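Local coordinates for protein probable 2-phosphosulfolactate phosphatase (Clostridium acetobutylicum, PDB 1VR0) that probably removes the phosphate from (2R)-O-phospho-3-sulfolactate, using water and a magnesium ion, to leave (2R)-3-sulfolactate, at residues Leu40-Val45 against Phe93-Met98; Ala77-Glu82 against Thr109-Thr114; Ser134-Glu139 against Phe226-Lys231. One frame throughout, in Å; residues are numbered along the deposited sequence.

Contact 1 of 3, residues Leu40-Val45 against Phe93-Met98; sequences LRATSV and FSNSPM. With 3SL ((2R)-3-sulfolactic acid), chain E.
Arg41 and Asn95 meet around the sulfonate of the bound (2R)-3-sulfolactate. Their side chains run past each other in opposite directions, the guanidinium and amide planes 81° apart, and both deliver N-H groups to one sulfonate oxygen in two hydrogen bonds: Arg41 NH1 lies 3.0 Å from O3S of the ligand and Asn95 ND2 2.9 Å from the same atom, the one from Asn95 ND2 the straighter (154°). O3S sits at the edge of the guanidinium, near its plane. The Arg41 chain is extended at chi2 and then bends at chi3 (-70°), which turns the head back over the backbone of Asn95; the carbonyl oxygen Asn95 O lies over one guanidinium face, 3.3 Å from Arg41 CZ, but the N-H groups lie in the guanidinium plane and do not point at it, so no hydrogen bond forms. Arg41 NH2 makes a salt bridge with Asp225, whose other oxygen is bonded to Ser96 OG. The first torsion of Asn95 swings its amide from the loop in to the ligand. Behind the polar layer, Val45 CG2 packs 3.9 Å from Pro97 CD, and Pro97 CG rests 4.1 Å from Ser44 CB, small apolar surfaces suited to a close helix-loop approach. A positive arginine and a neutral amide donor together suit an anionic sulfonate, and Asp225 probably offsets part of the arginine's charge while holding its head in place.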
loop_
_atom_site.group_PDB
_atom_site.type_symbol
_atom_site.label_atom_id
_atom_site.label_comp_id
_atom_site.label_asym_id
_atom_site.label_seq_id
_atom_site.Cartn_x
_atom_site.Cartn_y
_atom_site.Cartn_z
ATOM N N LEU A 40 6.728 16.300 -0.395
ATOM C CA LEU A 40 6.415 17.352 -1.359
ATOM C C LEU A 40 5.057 17.875 -1.010
ATOM O O LEU A 40 4.077 17.504 -1.689
ATOM C CB LEU A 40 6.410 16.800 -2.792
ATOM C CG LEU A 40 7.821 16.518 -3.308
ATOM C CD1 LEU A 40 7.823 15.780 -4.667
ATOM C CD2 LEU A 40 8.643 17.775 -3.406
ATOM N N ARG A 41 4.950 18.764 -0.006
ATOM C CA ARG A 41 6.055 19.503 0.618
ATOM C C ARG A 41 5.941 19.716 2.123
ATOM O O ARG A 41 6.899 20.205 2.730
ATOM C CB ARG A 41 6.195 20.897 -0.021
ATOM C CG ARG A 41 6.587 20.909 -1.499
ATOM C CD ARG A 41 6.350 22.275 -2.122
ATOM N NE ARG A 41 4.918 22.586 -2.262
ATOM C CZ ARG A 41 4.420 23.797 -2.517
ATOM N NH1 ARG A 41 3.116 23.974 -2.621
ATOM N NH2 ARG A 41 5.214 24.841 -2.681
ATOM N N ALA A 42 4.822 19.334 2.738
ATOM C CA ALA A 42 4.541 19.707 4.155
ATOM C C ALA A 42 5.630 19.345 5.177
ATOM O O ALA A 42 5.987 20.180 5.982
ATOM C CB ALA A 42 3.205 19.161 4.635
ATOM N N THR A 43 6.153 18.122 5.158
ATOM C CA THR A 43 7.154 17.760 6.137
ATOM C C THR A 43 8.515 18.313 5.784
ATOM O O THR A 43 9.364 18.431 6.662
ATOM C CB THR A 43 7.265 16.262 6.385
ATOM O OG1 THR A 43 7.481 15.562 5.158
ATOM C CG2 THR A 43 6.008 15.780 7.029
ATOM N N SER A 44 8.728 18.658 4.512
ATOM C CA SER A 44 9.936 19.386 4.119
ATOM C C SER A 44 9.868 20.825 4.624
ATOM O O SER A 44 10.891 21.383 5.029
ATOM C CB SER A 44 10.125 19.347 2.606
ATOM O OG SER A 44 10.352 18.006 2.222
ATOM N N VAL A 45 8.663 21.397 4.609
ATOM C CA VAL A 45 8.447 22.718 5.173
ATOM C C VAL A 45 8.665 22.693 6.701
ATOM O O VAL A 45 9.467 23.432 7.247
ATOM C CB VAL A 45 7.042 23.262 4.853
ATOM C CG1 VAL A 45 6.706 24.363 5.779
ATOM C CG2 VAL A 45 6.948 23.735 3.390
ATOM N N PHE A 93 2.264 32.863 4.141
ATOM C CA PHE A 93 3.119 32.096 3.277
ATOM C C PHE A 93 2.383 30.914 2.708
ATOM O O PHE A 93 1.262 30.576 3.107
ATOM C CB PHE A 93 4.371 31.655 4.039
ATOM C CG PHE A 93 5.140 32.799 4.579
ATOM C CD1 PHE A 93 5.807 33.674 3.696
ATOM C CD2 PHE A 93 5.137 33.079 5.934
ATOM C CE1 PHE A 93 6.495 34.823 4.164
ATOM C CE2 PHE A 93 5.807 34.211 6.418
ATOM C CZ PHE A 93 6.496 35.094 5.509
ATOM N N SER A 94 3.044 30.292 1.749
ATOM C CA SER A 94 2.494 29.191 1.000
ATOM C C SER A 94 3.125 27.951 1.580
ATOM O O SER A 94 3.369 27.929 2.782
ATOM C CB SER A 94 2.779 29.445 -0.480
ATOM O OG SER A 94 2.919 28.266 -1.190
ATOM N N ASN A 95 3.350 26.918 0.772
ATOM C CA ASN A 95 3.934 25.667 1.268
ATOM C C ASN A 95 5.284 25.328 0.602
ATOM O O ASN A 95 5.673 24.173 0.488
ATOM C CB ASN A 95 2.928 24.504 1.157
ATOM C CG ASN A 95 3.183 23.455 2.185
ATOM O OD1 ASN A 95 3.328 23.782 3.353
ATOM N ND2 ASN A 95 3.305 22.207 1.778
ATOM N N SER A 96 6.001 26.373 0.213
ATOM C CA SER A 96 7.354 26.240 -0.304
ATOM C C SER A 96 8.323 26.343 0.840
ATOM O O SER A 96 8.300 27.320 1.541
ATOM C CB SER A 96 7.670 27.365 -1.275
ATOM O OG SER A 96 9.055 27.365 -1.500
ATOM N N PRO A 97 9.190 25.345 1.023
ATOM C CA PRO A 97 10.210 25.456 2.066
ATOM C C PRO A 97 11.122 26.682 1.977
ATOM O O PRO A 97 11.549 27.160 3.033
ATOM C CB PRO A 97 11.030 24.164 1.909
ATOM C CG PRO A 97 10.170 23.240 1.251
ATOM C CD PRO A 97 9.274 24.056 0.330
HETATM N N MSE A 98 11.385 27.216 0.778
HETATM C CA MSE A 98 12.281 28.385 0.640
HETATM C C MSE A 98 11.801 29.649 1.260
HETATM O O MSE A 98 12.610 30.514 1.552
HETATM C CB MSE A 98 12.598 28.734 -0.807
HETATM C CG MSE A 98 13.884 28.084 -1.250
HETATM SE SE MSE A 98 13.475 26.206 -1.584
HETATM C CE MSE A 98 12.862 26.548 -3.558
HETATM O O11 3SL E . -1.776 18.957 -4.062
HETATM C C1 3SL E . -0.717 19.613 -4.004
HETATM O O12 3SL E . -0.074 20.041 -4.996
HETATM C C2 3SL E . -0.201 19.895 -2.644
HETATM O O2 3SL E . -0.396 18.714 -1.871
HETATM C C3 3SL E . 1.254 20.298 -2.778
HETATM S S 3SL E . 2.007 20.396 -1.301
HETATM O O3S 3SL E . 2.088 21.805 -0.876
HETATM O O1S 3SL E . 1.504 19.414 -0.281
HETATM O O2S 3SL E . 3.425 20.086 -1.520
#

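Contact 2 of 3, residues Ala77-Glu82 against Thr109-Thr114; sequences AILGGE and TLIMTT. With 3SL ((2R)-3-sulfolactic acid), chain E.
Ile78 packs beside Leu110 as two parallel strands of a beta-alpha-beta unit, linked through helix 102-105, pair with Ala77 opposite Thr109 and so on to Gly81 opposite Thr113. The backbone bonds alternate between strands: Ile111 N gives to Ile78 O at 2.8 Å and Gly80 N to Ile111 O at 3.0 Å. The weak bond from Thr113 N to Gly80 O stretches to 3.5 Å. Leu110 CD1 lies against Gly80 N, and Thr113 O comes within 3.4 Å of Gly81 CA, where a positive phi suits glycine. On the Leu79 face, Leu79 CD2 touches Ile111 CB at 3.9 Å, branched apolar chains filling the sheet surface.

Past the strand, Glu82 CB points away from Thr109-Thr114, but chi1 (51°) and chi2 (74°) fold the chain back. CG comes 3.0 Å from O3S of the bound (2R)-3-sulfolactate, and CD faces the ligand's C2 and sulfonate. OE1 lies near C2 and is bonded to Thr115 and to the backbone of Gly85, while OE2 stands 3.2 Å from the ligand's O1S and 3.4 Å from Thr114 CB. These bonds hold the carboxylate against the pocket wall.

Strand 109-113 is the middle of a three-stranded parallel sheet, with strand 56-59 on its other side. Helix 42-51 packs on the Leu110 and Met112 face, and helix 63-73 on that of Leu79 and Ile111; the strands' C-terminal ends face the ligand, where Glu82 reaches it.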
loop_
_atom_site.group_PDB
_atom_site.type_symbol
_atom_site.label_atom_id
_atom_site.label_comp_id
_atom_site.label_asym_id
_atom_site.label_seq_id
_atom_site.Cartn_x
_atom_site.Cartn_y
_atom_site.Cartn_z
ATOM N N ALA A 77 2.571 34.827 15.655
ATOM C CA ALA A 77 1.965 33.780 14.845
ATOM C C ALA A 77 2.036 34.150 13.389
ATOM O O ALA A 77 1.850 35.295 13.062
ATOM C CB ALA A 77 0.514 33.590 15.240
ATOM N N ILE A 78 2.311 33.181 12.528
ATOM C CA ILE A 78 2.199 33.352 11.089
ATOM C C ILE A 78 1.370 32.209 10.475
ATOM O O ILE A 78 1.302 31.109 11.034
ATOM C CB ILE A 78 3.588 33.422 10.414
ATOM C CG1 ILE A 78 4.446 32.198 10.755
ATOM C CG2 ILE A 78 4.334 34.687 10.843
ATOM C CD1 ILE A 78 5.806 32.200 10.058
ATOM N N LEU A 79 0.752 32.480 9.326
ATOM C CA LEU A 79 -0.127 31.524 8.635
ATOM C C LEU A 79 0.507 30.995 7.351
ATOM O O LEU A 79 0.788 31.756 6.430
ATOM C CB LEU A 79 -1.454 32.208 8.271
ATOM C CG LEU A 79 -2.457 32.441 9.398
ATOM C CD1 LEU A 79 -3.533 33.377 8.952
ATOM C CD2 LEU A 79 -3.072 31.129 9.855
ATOM N N GLY A 80 0.690 29.690 7.275
ATOM C CA GLY A 80 1.178 29.044 6.046
ATOM C C GLY A 80 0.496 27.724 5.710
ATOM O O GLY A 80 -0.363 27.259 6.440
ATOM N N GLY A 81 0.912 27.131 4.592
ATOM C CA GLY A 81 0.331 25.885 4.055
ATOM C C GLY A 81 -0.231 26.061 2.660
ATOM O O GLY A 81 0.175 26.940 1.916
ATOM N N GLU A 82 -1.187 25.215 2.302
ATOM C CA GLU A 82 -1.795 25.280 0.953
ATOM C C GLU A 82 -3.100 24.525 0.813
ATOM O O GLU A 82 -3.407 23.615 1.596
ATOM C CB GLU A 82 -0.830 24.726 -0.100
ATOM C CG GLU A 82 -0.254 23.353 0.234
ATOM C CD GLU A 82 -1.237 22.156 0.069
ATOM O OE1 GLU A 82 -2.222 22.223 -0.690
ATOM O OE2 GLU A 82 -1.013 21.103 0.692
ATOM N N THR A 109 5.592 31.461 15.571
ATOM C CA THR A 109 4.713 30.301 15.685
ATOM C C THR A 109 3.974 30.105 14.352
ATOM O O THR A 109 3.182 30.934 13.949
ATOM C CB THR A 109 3.679 30.509 16.818
ATOM O OG1 THR A 109 4.308 30.345 18.087
ATOM C CG2 THR A 109 2.528 29.529 16.712
ATOM N N LEU A 110 4.238 28.998 13.687
ATOM C CA LEU A 110 3.699 28.737 12.361
ATOM C C LEU A 110 2.427 27.903 12.446
ATOM O O LEU A 110 2.472 26.717 12.771
ATOM C CB LEU A 110 4.766 28.027 11.543
ATOM C CG LEU A 110 4.423 27.560 10.155
ATOM C CD1 LEU A 110 3.862 28.684 9.290
ATOM C CD2 LEU A 110 5.681 27.025 9.584
ATOM N N ILE A 111 1.293 28.538 12.180
ATOM C CA ILE A 111 0.030 27.843 12.078
ATOM C C ILE A 111 -0.073 27.356 10.625
ATOM O O ILE A 111 -0.030 28.144 9.690
ATOM C CB ILE A 111 -1.168 28.752 12.364
ATOM C CG1 ILE A 111 -1.002 29.577 13.651
ATOM C CG2 ILE A 111 -2.440 27.955 12.440
ATOM C CD1 ILE A 111 -0.629 28.808 14.901
HETATM N N MSE A 112 -0.190 26.052 10.426
HETATM C CA MSE A 112 -0.399 25.556 9.077
HETATM C C MSE A 112 -1.428 24.473 8.898
HETATM O O MSE A 112 -1.688 23.666 9.791
HETATM C CB MSE A 112 0.906 25.098 8.425
HETATM C CG MSE A 112 1.838 24.270 9.251
HETATM SE SE MSE A 112 3.364 23.477 8.159
HETATM C CE MSE A 112 3.443 24.846 6.548
ATOM N N THR A 113 -2.003 24.488 7.706
ATOM C CA THR A 113 -2.935 23.490 7.276
ATOM C C THR A 113 -2.586 23.168 5.833
ATOM O O THR A 113 -2.348 24.075 5.027
ATOM C CB THR A 113 -4.386 23.973 7.429
ATOM O OG1 THR A 113 -5.262 22.937 6.999
ATOM C CG2 THR A 113 -4.678 25.251 6.643
ATOM N N THR A 114 -2.508 21.875 5.522
ATOM C CA THR A 114 -2.168 21.419 4.176
ATOM C C THR A 114 -3.082 20.302 3.704
ATOM O O THR A 114 -3.896 19.760 4.469
ATOM C CB THR A 114 -0.673 20.961 4.038
ATOM O OG1 THR A 114 -0.442 19.730 4.729
ATOM C CG2 THR A 114 0.288 21.993 4.552
HETATM O O11 3SL E . -1.776 18.957 -4.062
HETATM C C1 3SL E . -0.717 19.613 -4.004
HETATM O O12 3SL E . -0.074 20.041 -4.996
HETATM C C2 3SL E . -0.201 19.895 -2.644
HETATM O O2 3SL E . -0.396 18.714 -1.871
HETATM C C3 3SL E . 1.254 20.298 -2.778
HETATM S S 3SL E . 2.007 20.396 -1.301
HETATM O O3S 3SL E . 2.088 21.805 -0.876
HETATM O O1S 3SL E . 1.504 19.414 -0.281
HETATM O O2S 3SL E . 3.425 20.086 -1.520
#

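Contact 3 of 3, residues Ser134-Glu139 against Phe226-Lys231; sequences SVLNGE and FEYCCK
Val135 to Gly138 form a type I beta turn that leads into helix 138-148, and this turn comes up against the C-terminal part of helix 223-229 and the residues after it. The CA atoms come closest at Leu136 and Lys231, 5.7 Å apart. No direct hydrogen bond joins the segments; a water does so instead, donating to Cys229 O at 2.7 Å and accepting a weak bond from Val135 N. A CA-H...O contact adds to this, with Lys231 O 3.4 Å from Leu136 CA.

The side chains of the turn meet mainly carbonyl oxygens. Val135 CB sits 3.2 Å from Cys229 O, and with CG1 anti to the backbone N (chi1 -176°) that branch reaches Lys231 O at 3.5 Å, while CG2 stays beside Cys229 O. A beta-branched residue suits this place because its two methyls spread over neighbouring carbonyls. Leu136 crosses Tyr228 at about a right angle: CD1 touches Tyr228 CE2 at 3.7 Å, and CD2 lies over one ring face toward the rim, also meeting Tyr228 O and Lys231 O. Tyr228 OH is held by Thr48 of helix 42-51, which fixes the far end of the ring.

The chemistry is thus apolar carbon laid against backbone carbonyls; the bridging water satisfies Cys229 O, and the aliphatic groups probably shield the neighbouring carbonyls.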
loop_
_atom_site.group_PDB
_atom_site.type_symbol
_atom_site.label_atom_id
_atom_site.label_comp_id
_atom_site.label_asym_id
_atom_site.label_seq_id
_atom_site.Cartn_x
_atom_site.Cartn_y
_atom_site.Cartn_z
ATOM N N SER A 134 11.515 13.570 6.382
ATOM C CA SER A 134 11.616 14.054 5.008
ATOM C C SER A 134 12.943 13.563 4.504
ATOM O O SER A 134 13.761 13.039 5.290
ATOM C CB SER A 134 11.581 15.586 4.995
ATOM O OG SER A 134 12.686 16.162 5.715
ATOM N N VAL A 135 13.209 13.780 3.226
ATOM C CA VAL A 135 14.554 13.487 2.698
ATOM C C VAL A 135 15.609 14.316 3.413
ATOM O O VAL A 135 16.715 13.843 3.692
ATOM C CB VAL A 135 14.643 13.717 1.153
ATOM C CG1 VAL A 135 16.011 13.322 0.604
ATOM C CG2 VAL A 135 13.606 12.906 0.459
ATOM N N LEU A 136 15.253 15.558 3.702
ATOM C CA LEU A 136 16.196 16.525 4.272
ATOM C C LEU A 136 16.748 16.087 5.615
ATOM O O LEU A 136 17.895 16.365 5.903
ATOM C CB LEU A 136 15.504 17.872 4.462
ATOM C CG LEU A 136 14.905 18.528 3.231
ATOM C CD1 LEU A 136 13.873 19.565 3.663
ATOM C CD2 LEU A 136 16.015 19.122 2.394
ATOM N N ASN A 137 15.926 15.435 6.443
ATOM C CA ASN A 137 16.381 14.966 7.758
ATOM C C ASN A 137 16.325 13.448 7.949
ATOM O O ASN A 137 16.294 12.957 9.078
ATOM C CB ASN A 137 15.636 15.698 8.885
ATOM C CG ASN A 137 14.192 15.280 9.017
ATOM O OD1 ASN A 137 13.639 14.653 8.129
ATOM N ND2 ASN A 137 13.579 15.621 10.138
ATOM N N GLY A 138 16.369 12.719 6.842
ATOM C CA GLY A 138 16.266 11.259 6.848
ATOM C C GLY A 138 17.254 10.569 7.759
ATOM O O GLY A 138 16.858 9.782 8.602
ATOM N N GLU A 139 18.534 10.892 7.627
ATOM C CA GLU A 139 19.546 10.292 8.484
ATOM C C GLU A 139 19.269 10.579 9.965
ATOM O O GLU A 139 19.347 9.679 10.818
ATOM C CB GLU A 139 20.952 10.794 8.117
ATOM C CG GLU A 139 21.481 10.358 6.749
ATOM C CD GLU A 139 22.066 8.932 6.717
ATOM O OE1 GLU A 139 22.162 8.268 7.760
ATOM O OE2 GLU A 139 22.458 8.459 5.634
ATOM N N PHE A 226 10.994 21.132 -5.687
ATOM C CA PHE A 226 11.252 19.714 -5.977
ATOM C C PHE A 226 12.749 19.354 -5.797
ATOM O O PHE A 226 13.086 18.365 -5.157
ATOM C CB PHE A 226 10.769 19.347 -7.401
ATOM C CG PHE A 226 11.311 18.040 -7.900
ATOM C CD1 PHE A 226 10.853 16.857 -7.393
ATOM C CD2 PHE A 226 12.321 18.001 -8.863
ATOM C CE1 PHE A 226 11.381 15.641 -7.818
ATOM C CE2 PHE A 226 12.858 16.774 -9.305
ATOM C CZ PHE A 226 12.383 15.594 -8.773
ATOM N N GLU A 227 13.640 20.163 -6.365
ATOM C CA GLU A 227 15.059 19.853 -6.270
ATOM C C GLU A 227 15.542 19.974 -4.832
ATOM O O GLU A 227 16.414 19.214 -4.396
ATOM C CB GLU A 227 15.906 20.804 -7.111
ATOM C CG GLU A 227 15.388 21.066 -8.504
ATOM C CD GLU A 227 16.178 20.371 -9.568
ATOM O OE1 GLU A 227 16.885 21.106 -10.283
ATOM O OE2 GLU A 227 16.078 19.113 -9.685
ATOM N N TYR A 228 15.005 20.958 -4.118
ATOM C CA TYR A 228 15.386 21.203 -2.748
ATOM C C TYR A 228 14.952 20.030 -1.852
ATOM O O TYR A 228 15.750 19.504 -1.081
ATOM C CB TYR A 228 14.782 22.538 -2.268
ATOM C CG TYR A 228 14.961 22.761 -0.804
ATOM C CD1 TYR A 228 16.152 23.273 -0.307
ATOM C CD2 TYR A 228 13.977 22.397 0.102
ATOM C CE1 TYR A 228 16.349 23.453 1.059
ATOM C CE2 TYR A 228 14.164 22.567 1.473
ATOM C CZ TYR A 228 15.350 23.106 1.937
ATOM O OH TYR A 228 15.556 23.307 3.278
ATOM N N CYS A 229 13.695 19.617 -1.976
ATOM C CA CYS A 229 13.156 18.517 -1.167
ATOM C C CYS A 229 13.789 17.150 -1.424
ATOM O O CYS A 229 13.610 16.227 -0.627
ATOM C CB CYS A 229 11.647 18.408 -1.353
ATOM S SG CYS A 229 10.762 19.883 -0.776
ATOM N N CYS A 230 14.518 17.024 -2.519
ATOM C CA CYS A 230 15.270 15.812 -2.783
ATOM C C CYS A 230 16.683 15.812 -2.211
ATOM O O CYS A 230 17.398 14.841 -2.374
ATOM C CB CYS A 230 15.344 15.602 -4.282
ATOM S SG CYS A 230 13.760 15.160 -4.971
ATOM N N LYS A 231 17.106 16.904 -1.574
ATOM C CA LYS A 231 18.438 16.962 -0.977
ATOM C C LYS A 231 18.505 16.139 0.317
ATOM O O LYS A 231 17.687 16.282 1.224
ATOM C CB LYS A 231 18.864 18.421 -0.755
ATOM C CG LYS A 231 18.801 19.241 -2.048
ATOM C CD LYS A 231 20.047 20.045 -2.383
ATOM C CE LYS A 231 20.336 19.960 -3.937
ATOM N NZ LYS A 231 21.707 20.429 -4.382
HETATM O O HOH W 1 12.449 16.207 1.804
#

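All three contacts are largely buried, though contact 3 reaches the surface at Lys231. Contacts 1 and 2 share the ligand: polar donors from contact 1 and the carboxylate arm from contact 2 come to the same sulfonate, and backbone bonds tie Phe93 and Ser94 to Leu79 and Gly81. Contact 2 is otherwise regular sheet pairing, whereas contact 1 joins a helix start to a loop through side chains and ligand. Contact 3, about 20 Å from contact 2 between centres, has no ligand and relies on apolar groups, carbonyls and a water. Helix 42-51, part of contact 1, touches both contact 2 (Val45 on Met112) and contact 3 (Ser44 on Cys229), while Pro97 packs on Tyr228.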